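PDB 5Z3K: glucosidase from Croceicoccus marinus, which probably hydrolyses O-glycosidic bonds as a beta-glucosidase of glycoside hydrolase family 39. Local coordinates for residues F301-G307 against D316-E322; F275-A281 against N328-A333; T26-P30 against Y57-S61. All blocks are in the same frame, centred on the assembly; numbering follows the deposited sequence.

Interaction 1: F301-G307 against D316-E322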
loop_
_atom_site.group_PDB
_atom_site.type_symbol
_atom_site.label_atom_id
_atom_site.label_comp_id
_atom_site.label_asym_id
_atom_site.label_seq_id
_atom_site.Cartn_x
_atom_site.Cartn_y
_atom_site.Cartn_z
ATOM N N PHE A 301 -1.532 -0.076 -0.006
ATOM C CA PHE A 301 -2.792 -0.693 0.387
ATOM C C PHE A 301 -3.835 -0.540 -0.710
ATOM O O PHE A 301 -4.009 0.543 -1.268
ATOM C CB PHE A 301 -3.327 -0.053 1.664
ATOM C CG PHE A 301 -4.704 -0.532 2.028
ATOM C CD1 PHE A 301 -4.865 -1.731 2.723
ATOM C CD2 PHE A 301 -5.834 0.192 1.659
ATOM C CE1 PHE A 301 -6.127 -2.189 3.074
ATOM C CE2 PHE A 301 -7.106 -0.252 1.985
ATOM C CZ PHE A 301 -7.259 -1.447 2.695
ATOM N N PHE A 302 -4.578 -1.617 -0.967
ATOM C CA PHE A 302 -5.556 -1.685 -2.052
ATOM C C PHE A 302 -6.953 -1.857 -1.459
ATOM O O PHE A 302 -7.220 -2.878 -0.819
ATOM C CB PHE A 302 -5.218 -2.863 -2.971
ATOM C CG PHE A 302 -6.161 -3.029 -4.136
ATOM C CD1 PHE A 302 -6.085 -2.179 -5.229
ATOM C CD2 PHE A 302 -7.119 -4.031 -4.139
ATOM C CE1 PHE A 302 -6.945 -2.324 -6.312
ATOM C CE2 PHE A 302 -7.987 -4.185 -5.222
ATOM C CZ PHE A 302 -7.892 -3.327 -6.310
ATOM N N ARG A 303 -7.847 -0.873 -1.642
ATOM C CA ARG A 303 -7.611 0.462 -2.198
ATOM C C ARG A 303 -8.399 1.456 -1.341
ATOM O O ARG A 303 -9.512 1.138 -0.897
ATOM C CB ARG A 303 -8.055 0.545 -3.669
ATOM C CG ARG A 303 -9.462 -0.013 -3.944
ATOM C CD ARG A 303 -9.749 -0.172 -5.456
ATOM N NE ARG A 303 -10.062 1.122 -6.066
ATOM C CZ ARG A 303 -10.266 1.325 -7.367
ATOM N NH1 ARG A 303 -10.184 0.324 -8.242
ATOM N NH2 ARG A 303 -10.536 2.546 -7.798
ATOM N N ALA A 304 -7.835 2.646 -1.097
ATOM C CA ALA A 304 -8.438 3.632 -0.192
ATOM C C ALA A 304 -9.396 4.576 -0.932
ATOM O O ALA A 304 -9.249 5.803 -0.932
ATOM C CB ALA A 304 -7.348 4.422 0.533
ATOM N N ASP A 305 -10.412 3.993 -1.561
ATOM C CA ASP A 305 -11.470 4.808 -2.152
ATOM C C ASP A 305 -12.764 4.004 -2.102
ATOM O O ASP A 305 -12.856 3.002 -1.387
ATOM C CB ASP A 305 -11.089 5.305 -3.561
ATOM C CG ASP A 305 -10.936 4.186 -4.607
ATOM O OD1 ASP A 305 -11.287 3.007 -4.352
ATOM O OD2 ASP A 305 -10.457 4.513 -5.723
ATOM N N THR A 306 -13.784 4.465 -2.837
ATOM C CA THR A 306 -15.063 3.755 -2.841
ATOM C C THR A 306 -15.023 2.460 -3.628
ATOM O O THR A 306 -16.019 1.730 -3.627
ATOM C CB THR A 306 -16.175 4.629 -3.408
ATOM O OG1 THR A 306 -15.973 4.807 -4.820
ATOM C CG2 THR A 306 -16.195 5.971 -2.691
ATOM N N GLY A 307 -13.913 2.148 -4.287
ATOM C CA GLY A 307 -13.849 0.972 -5.115
ATOM C C GLY A 307 -14.418 1.154 -6.495
ATOM O O GLY A 307 -14.390 0.202 -7.283
ATOM N N ASP A 316 -15.323 -2.301 -6.857
ATOM C CA ASP A 316 -14.490 -3.331 -6.269
ATOM C C ASP A 316 -14.694 -3.342 -4.756
ATOM O O ASP A 316 -14.538 -2.300 -4.108
ATOM C CB ASP A 316 -13.032 -3.054 -6.626
ATOM C CG ASP A 316 -12.123 -4.241 -6.380
ATOM O OD1 ASP A 316 -12.286 -4.929 -5.353
ATOM O OD2 ASP A 316 -11.227 -4.479 -7.221
ATOM N N PRO A 317 -15.023 -4.488 -4.158
ATOM C CA PRO A 317 -15.216 -4.527 -2.703
ATOM C C PRO A 317 -13.945 -4.252 -1.912
ATOM O O PRO A 317 -14.034 -3.959 -0.711
ATOM C CB PRO A 317 -15.741 -5.950 -2.460
ATOM C CG PRO A 317 -15.231 -6.739 -3.607
ATOM C CD PRO A 317 -15.241 -5.804 -4.785
ATOM N N ALA A 318 -12.769 -4.307 -2.544
ATOM C CA ALA A 318 -11.547 -3.900 -1.860
ATOM C C ALA A 318 -11.511 -2.399 -1.570
ATOM O O ALA A 318 -10.702 -1.965 -0.741
ATOM C CB ALA A 318 -10.321 -4.299 -2.691
ATOM N N GLY A 319 -12.368 -1.605 -2.206
ATOM C CA GLY A 319 -12.482 -0.197 -1.850
ATOM C C GLY A 319 -13.052 -0.061 -0.445
ATOM O O GLY A 319 -14.171 -0.534 -0.179
ATOM N N ILE A 320 -12.301 0.562 0.469
ATOM C CA ILE A 320 -12.696 0.514 1.875
ATOM C C ILE A 320 -13.750 1.551 2.242
ATOM O O ILE A 320 -14.404 1.404 3.280
ATOM C CB ILE A 320 -11.492 0.655 2.829
ATOM C CG1 ILE A 320 -10.733 1.971 2.588
ATOM C CG2 ILE A 320 -10.582 -0.562 2.695
ATOM C CD1 ILE A 320 -9.645 2.243 3.637
ATOM N N PHE A 321 -13.951 2.584 1.429
ATOM C CA PHE A 321 -14.997 3.555 1.719
ATOM C C PHE A 321 -16.356 3.037 1.257
ATOM O O PHE A 321 -16.454 2.196 0.365
ATOM C CB PHE A 321 -14.716 4.889 1.022
ATOM C CG PHE A 321 -13.549 5.640 1.598
ATOM C CD1 PHE A 321 -12.245 5.264 1.289
ATOM C CD2 PHE A 321 -13.755 6.739 2.416
ATOM C CE1 PHE A 321 -11.170 5.957 1.831
ATOM C CE2 PHE A 321 -12.685 7.437 2.958
ATOM C CZ PHE A 321 -11.394 7.048 2.666
ATOM N N GLU A 322 -17.419 3.572 1.860
ATOM C CA GLU A 322 -18.749 3.267 1.348
ATOM C C GLU A 322 -18.917 3.852 -0.050
ATOM O O GLU A 322 -18.211 4.781 -0.443
ATOM C CB GLU A 322 -19.831 3.830 2.275
ATOM C CG GLU A 322 -19.755 3.297 3.698
ATOM C CD GLU A 322 -20.043 1.817 3.776
ATOM O OE1 GLU A 322 -20.999 1.345 3.129
ATOM O OE2 GLU A 322 -19.319 1.115 4.498
HETATM O O HOH W 1 -9.269 -3.609 0.904
HETATM O O HOH W 2 -10.234 -2.588 -8.825
#
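Gly307 and Gly319 bring the loops together, their CA atoms 3.7 Å apart; a side chain on Gly319 would hit the backbone of residues 305 to 307. Backbone hydrogen bonds run from Arg303 N to Ala318 O, Ile320 N to Arg303 O and Phe321 N to Asp305 O. A fourth, Asp316 N to Gly307 O, is shortest at 2.7 Å. Packing is tight: small Ala318 puts CB 3.4 Å from Phe302 CE2, while branched Ile320 brings CG2 to the edge of the Phe301 ring. After a cis peptide, Arg303 lays its CG over the centre of the Phe302 face, and a bend (chi3 -78°) turns the guanidinium side-on to Asp305: NE reaches OD1 at 2.8 Å and NH2 reaches OD2 at 2.9 Å. Two buried waters bridge polar atoms, Phe302 O with Ala318 O and Arg303 NH1 with Asp316 OD2. At the looser end, partly exposed Glu322 accepts a hydrogen bond at OE2 from Asn328 ND2. A leucine at Arg303 would probably leave the Asp305 carboxylate without its charge partner. Because Asp305 OD1 also accepts from Gly307 N in an Asx turn, the ion pair is tied to the backbone, which should stiffen this buried turn.

Interaction 2: F275-A281 against N328-A333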
loop_
_atom_site.group_PDB
_atom_site.type_symbol
_atom_site.label_atom_id
_atom_site.label_comp_id
_atom_site.label_asym_id
_atom_site.label_seq_id
_atom_site.Cartn_x
_atom_site.Cartn_y
_atom_site.Cartn_z
ATOM N N PHE A 275 -16.914 -10.096 3.713
ATOM C CA PHE A 275 -16.238 -9.912 4.987
ATOM C C PHE A 275 -17.043 -8.913 5.788
ATOM O O PHE A 275 -17.862 -8.168 5.238
ATOM C CB PHE A 275 -14.805 -9.411 4.789
ATOM C CG PHE A 275 -14.708 -8.257 3.836
ATOM C CD1 PHE A 275 -14.976 -6.965 4.267
ATOM C CD2 PHE A 275 -14.374 -8.467 2.506
ATOM C CE1 PHE A 275 -14.917 -5.890 3.385
ATOM C CE2 PHE A 275 -14.309 -7.403 1.616
ATOM C CZ PHE A 275 -14.577 -6.111 2.061
ATOM N N GLU A 276 -16.802 -8.903 7.093
ATOM C CA GLU A 276 -17.312 -7.839 7.936
ATOM C C GLU A 276 -16.368 -6.646 7.881
ATOM O O GLU A 276 -15.143 -6.805 7.842
ATOM C CB GLU A 276 -17.471 -8.310 9.383
ATOM C CG GLU A 276 -18.414 -9.499 9.564
ATOM C CD GLU A 276 -19.882 -9.144 9.333
ATOM O OE1 GLU A 276 -20.246 -7.951 9.408
ATOM O OE2 GLU A 276 -20.676 -10.075 9.081
ATOM N N ASP A 277 -16.959 -5.448 7.870
ATOM C CA ASP A 277 -16.199 -4.200 7.944
ATOM C C ASP A 277 -15.179 -4.231 9.085
ATOM O O ASP A 277 -13.999 -3.918 8.890
ATOM C CB ASP A 277 -17.190 -3.040 8.098
ATOM C CG ASP A 277 -16.522 -1.698 8.389
ATOM O OD1 ASP A 277 -15.554 -1.334 7.693
ATOM O OD2 ASP A 277 -16.998 -0.988 9.307
ATOM N N PHE A 278 -15.613 -4.630 10.280
ATOM C CA PHE A 278 -14.745 -4.496 11.446
ATOM C C PHE A 278 -13.669 -5.575 11.488
ATOM O O PHE A 278 -12.572 -5.315 11.993
ATOM C CB PHE A 278 -15.580 -4.509 12.736
ATOM C CG PHE A 278 -16.748 -5.462 12.699
ATOM C CD1 PHE A 278 -16.594 -6.780 13.095
ATOM C CD2 PHE A 278 -17.993 -5.039 12.259
ATOM C CE1 PHE A 278 -17.658 -7.661 13.053
ATOM C CE2 PHE A 278 -19.063 -5.913 12.214
ATOM C CZ PHE A 278 -18.899 -7.224 12.608
ATOM N N ASP A 279 -13.954 -6.769 10.950
ATOM C CA ASP A 279 -12.922 -7.797 10.798
ATOM C C ASP A 279 -11.799 -7.300 9.897
ATOM O O ASP A 279 -10.608 -7.453 10.206
ATOM C CB ASP A 279 -13.521 -9.073 10.198
ATOM C CG ASP A 279 -14.449 -9.801 11.144
ATOM O OD1 ASP A 279 -14.494 -9.443 12.331
ATOM O OD2 ASP A 279 -15.129 -10.741 10.687
ATOM N N ASN A 280 -12.177 -6.719 8.761
ATOM C CA ASN A 280 -11.215 -6.233 7.780
ATOM C C ASN A 280 -10.367 -5.108 8.360
ATOM O O ASN A 280 -9.148 -5.075 8.161
ATOM C CB ASN A 280 -11.976 -5.760 6.531
ATOM C CG ASN A 280 -11.070 -5.575 5.311
ATOM O OD1 ASN A 280 -10.046 -4.896 5.380
ATOM N ND2 ASN A 280 -11.460 -6.169 4.184
ATOM N N ALA A 281 -11.004 -4.180 9.085
ATOM C CA ALA A 281 -10.288 -3.095 9.753
ATOM C C ALA A 281 -9.213 -3.631 10.691
ATOM O O ALA A 281 -8.064 -3.171 10.673
ATOM C CB ALA A 281 -11.284 -2.232 10.529
ATOM N N ASN A 328 -16.203 4.270 7.869
ATOM C CA ASN A 328 -16.558 3.040 8.560
ATOM C C ASN A 328 -15.349 2.602 9.380
ATOM O O ASN A 328 -14.400 3.368 9.571
ATOM C CB ASN A 328 -17.006 1.979 7.548
ATOM C CG ASN A 328 -15.998 1.790 6.437
ATOM O OD1 ASN A 328 -14.792 1.909 6.666
ATOM N ND2 ASN A 328 -16.478 1.528 5.216
ATOM N N ALA A 329 -15.373 1.355 9.855
ATOM C CA ALA A 329 -14.256 0.871 10.655
ATOM C C ALA A 329 -12.991 0.713 9.812
ATOM O O ALA A 329 -11.882 0.973 10.299
ATOM C CB ALA A 329 -14.616 -0.454 11.334
ATOM N N ARG A 330 -13.124 0.277 8.557
ATOM C CA ARG A 330 -11.938 0.143 7.702
ATOM C C ARG A 330 -11.274 1.497 7.468
ATOM O O ARG A 330 -10.046 1.624 7.554
ATOM C CB ARG A 330 -12.301 -0.499 6.357
ATOM C CG ARG A 330 -12.399 -2.027 6.349
ATOM C CD ARG A 330 -13.167 -2.498 5.108
ATOM N NE ARG A 330 -14.583 -2.141 5.188
ATOM C CZ ARG A 330 -15.402 -2.052 4.146
ATOM N NH1 ARG A 330 -14.952 -2.299 2.917
ATOM N NH2 ARG A 330 -16.679 -1.725 4.341
ATOM N N THR A 331 -12.065 2.521 7.129
ATOM C CA THR A 331 -11.462 3.831 6.919
ATOM C C THR A 331 -10.925 4.388 8.228
ATOM O O THR A 331 -9.941 5.134 8.226
ATOM C CB THR A 331 -12.461 4.809 6.280
ATOM O OG1 THR A 331 -13.578 5.020 7.148
ATOM C CG2 THR A 331 -12.974 4.262 4.948
ATOM N N GLY A 332 -11.545 4.029 9.353
ATOM C CA GLY A 332 -11.020 4.467 10.628
ATOM C C GLY A 332 -9.666 3.841 10.905
ATOM O O GLY A 332 -8.705 4.536 11.240
ATOM N N ALA A 333 -9.571 2.518 10.742
ATOM C CA ALA A 333 -8.292 1.842 10.945
ATOM C C ALA A 333 -7.235 2.367 9.980
ATOM O O ALA A 333 -6.064 2.520 10.347
ATOM C CB ALA A 333 -8.460 0.328 10.788
#
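Ala281 and Arg330 bring their CA atoms within 4.2 Å of each other where the first turns of two helices, 277-281 and 329-333, run side by side. Their axes approach to 8.0 Å and their directions differ by only 19°, so both start at the same end of the fold. Such closeness suits alanine: the methyl of Ala281 packs against those of Ala329 and Ala333, with CB to CB of Ala333 at 3.8 Å.

Asp277 carries the polar half. With CG anti to its own N (chi1 172°), the carboxylate reaches over the start of the neighbouring helix. Asp277 OD2 takes Ala329 N on its syn lone pair at 2.9 Å. Asp277 OD1 accepts twice, from Arg330 N at 3.0 Å and, on its anti lone pair, from Arg330 NE at 2.8 Å, a salt bridge lying in the guanidinium plane. A negative group placed at a helix N-terminus is probably favoured by the helix dipole as well. Asn328 and Thr331 form a capping box at the same end. Phe275 CE1 sits over one face of the Arg330 guanidinium, 3.6 Å from NH1, with ring and guanidinium planes 71° apart; Asn280 packs against the aliphatic CG and CD of that arginine and sets ND2 over the Phe275 ring.

These are the last two large helices of the barrel, following strands 259-266 and 298-301. Phe278 makes a cation-pi contact with Arg447 and Asp279 bonds Ser473, joining helix 277-291 to loops of the nine-stranded sheet.

Interaction 3: T26-P30 against Y57-S61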
loop_
_atom_site.group_PDB
_atom_site.type_symbol
_atom_site.label_atom_id
_atom_site.label_comp_id
_atom_site.label_asym_id
_atom_site.label_seq_id
_atom_site.Cartn_x
_atom_site.Cartn_y
_atom_site.Cartn_z
ATOM N N THR A 26 -0.922 3.891 -0.722
ATOM C CA THR A 26 -2.224 3.366 -1.113
ATOM C C THR A 26 -2.465 3.667 -2.581
ATOM O O THR A 26 -1.708 4.394 -3.225
ATOM C CB THR A 26 -3.360 3.953 -0.267
ATOM O OG1 THR A 26 -4.531 3.145 -0.422
ATOM C CG2 THR A 26 -3.691 5.375 -0.726
ATOM N N SER A 27 -3.536 3.093 -3.099
ATOM C CA SER A 27 -3.967 3.360 -4.456
ATOM C C SER A 27 -5.435 3.754 -4.411
ATOM O O SER A 27 -6.094 3.650 -3.374
ATOM C CB SER A 27 -3.752 2.146 -5.365
ATOM O OG SER A 27 -4.740 1.171 -5.122
ATOM N N GLY A 28 -5.936 4.211 -5.549
ATOM C CA GLY A 28 -7.307 4.664 -5.674
ATOM C C GLY A 28 -7.388 6.106 -6.140
ATOM O O GLY A 28 -6.384 6.798 -6.301
ATOM N N ILE A 29 -8.628 6.553 -6.337
ATOM C CA ILE A 29 -8.971 7.878 -6.838
ATOM C C ILE A 29 -9.483 8.703 -5.658
ATOM O O ILE A 29 -10.566 8.412 -5.125
ATOM C CB ILE A 29 -10.016 7.796 -7.963
ATOM C CG1 ILE A 29 -9.442 7.021 -9.163
ATOM C CG2 ILE A 29 -10.479 9.194 -8.358
ATOM C CD1 ILE A 29 -10.488 6.594 -10.215
ATOM N N PRO A 30 -8.753 9.734 -5.210
ATOM C CA PRO A 30 -9.141 10.435 -3.981
ATOM C C PRO A 30 -10.174 11.538 -4.156
ATOM O O PRO A 30 -10.727 11.989 -3.143
ATOM C CB PRO A 30 -7.808 11.024 -3.489
ATOM C CG PRO A 30 -7.011 11.240 -4.729
ATOM C CD PRO A 30 -7.391 10.100 -5.658
ATOM N N TYR A 57 -2.149 3.490 -10.627
ATOM C CA TYR A 57 -2.738 2.539 -11.570
ATOM C C TYR A 57 -4.261 2.659 -11.632
ATOM O O TYR A 57 -4.856 2.546 -12.712
ATOM C CB TYR A 57 -2.312 1.118 -11.185
ATOM C CG TYR A 57 -2.865 0.044 -12.094
ATOM C CD1 TYR A 57 -2.274 -0.216 -13.325
ATOM C CD2 TYR A 57 -3.958 -0.726 -11.710
ATOM C CE1 TYR A 57 -2.773 -1.204 -14.170
ATOM C CE2 TYR A 57 -4.461 -1.727 -12.543
ATOM C CZ TYR A 57 -3.863 -1.954 -13.771
ATOM O OH TYR A 57 -4.369 -2.928 -14.604
ATOM N N ASP A 58 -4.916 2.936 -10.503
ATOM C CA ASP A 58 -6.373 2.988 -10.544
ATOM C C ASP A 58 -6.914 4.319 -11.070
ATOM O O ASP A 58 -8.110 4.411 -11.369
ATOM C CB ASP A 58 -6.937 2.651 -9.164
ATOM C CG ASP A 58 -6.615 1.219 -8.765
ATOM O OD1 ASP A 58 -6.950 0.292 -9.534
ATOM O OD2 ASP A 58 -5.973 1.014 -7.719
ATOM N N TRP A 59 -6.061 5.321 -11.241
ATOM C CA TRP A 59 -6.456 6.534 -11.937
ATOM C C TRP A 59 -6.767 6.231 -13.406
ATOM O O TRP A 59 -6.470 5.156 -13.934
ATOM C CB TRP A 59 -5.350 7.587 -11.869
ATOM C CG TRP A 59 -4.909 8.009 -10.490
ATOM C CD1 TRP A 59 -5.516 7.715 -9.278
ATOM C CD2 TRP A 59 -3.763 8.808 -10.177
ATOM N NE1 TRP A 59 -4.809 8.287 -8.249
ATOM C CE2 TRP A 59 -3.728 8.959 -8.769
ATOM C CE3 TRP A 59 -2.762 9.416 -10.952
ATOM C CZ2 TRP A 59 -2.732 9.698 -8.123
ATOM C CZ3 TRP A 59 -1.764 10.136 -10.311
ATOM C CH2 TRP A 59 -1.758 10.275 -8.901
ATOM N N VAL A 60 -7.371 7.215 -14.069
ATOM C CA VAL A 60 -7.511 7.186 -15.520
ATOM C C VAL A 60 -6.238 7.790 -16.107
ATOM O O VAL A 60 -6.247 8.919 -16.618
ATOM C CB VAL A 60 -8.789 7.935 -15.957
ATOM C CG1 VAL A 60 -8.935 7.941 -17.488
ATOM C CG2 VAL A 60 -10.017 7.292 -15.306
ATOM N N SER A 61 -5.127 7.047 -16.015
ATOM C CA SER A 61 -3.785 7.568 -16.298
ATOM C C SER A 61 -2.928 6.494 -16.947
ATOM O O SER A 61 -1.772 6.271 -16.574
ATOM C CB SER A 61 -3.103 8.073 -15.026
ATOM O OG SER A 61 -3.905 9.059 -14.402
HETATM O O HOH W 3 -4.666 4.754 -8.159
#
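Gly28 and Asp58 face each other with CA atoms 5.2 Å apart, and Ile29 and Trp59 follow in the same order, as two loops leave the parallel strands 25-27 and 53-55. A water spans the gap, accepting from Gly28 N and, weakly, from Asp58 N. At its positive phi (122°) a CB on Gly28 would collide with the carbonyl oxygen of Ser27, so only glycine fits easily. Ser27, small and polar, gives its OG hydrogen to Asp58 OD2 at 2.9 Å, nearly end-on to the C-O bond; chi1 of -65° sets Asp58 CG anti to its carbonyl carbon and swings the carboxylate toward Ser27. At the other end the Trp59 indole turns its edge to Gly28 O, and NE1 makes a weak hydrogen bond of 2.9 Å. Ile29 CG1 packs 4.0 Å from Trp59 CD1, and Ile29 CD1 lies against Asp58 O. Ile29 and Pro30 thus pack beside the pyrrole part of the indole. Asp58 OD1 also has a long, weak ion pair with Arg303. The contact sits where the first two barrel strands end: helix 43-48 packs on Pro30 through Leu43 and Trp46, while helix 89-100 meets Ile29 and Trp59 through Trp94.

All three contacts belong to the eight-stranded parallel barrel. Interaction 3 comes first in the chain; interaction 2 then closes a long loop within which interaction 1 is nested. Interaction 1 is the middle member, its centre about 11 Å from each of the others; the centres of interactions 2 and 3 lie about 21 Å apart, and those two contacts do not touch. Phe301 O bonds Thr26 OG1, joining strands 298-301 and 25-27 where the barrel closes; Asp305 OD2 bonds Ile29 N, joining the loops that follow. Asn328 ND2 ties interaction 2 to Ile320 O and Glu322. Interactions 1 and 3 join loops at the C-terminal strand ends, where TIM barrels carry their active sites; interaction 2 pairs the starts of two barrel helices.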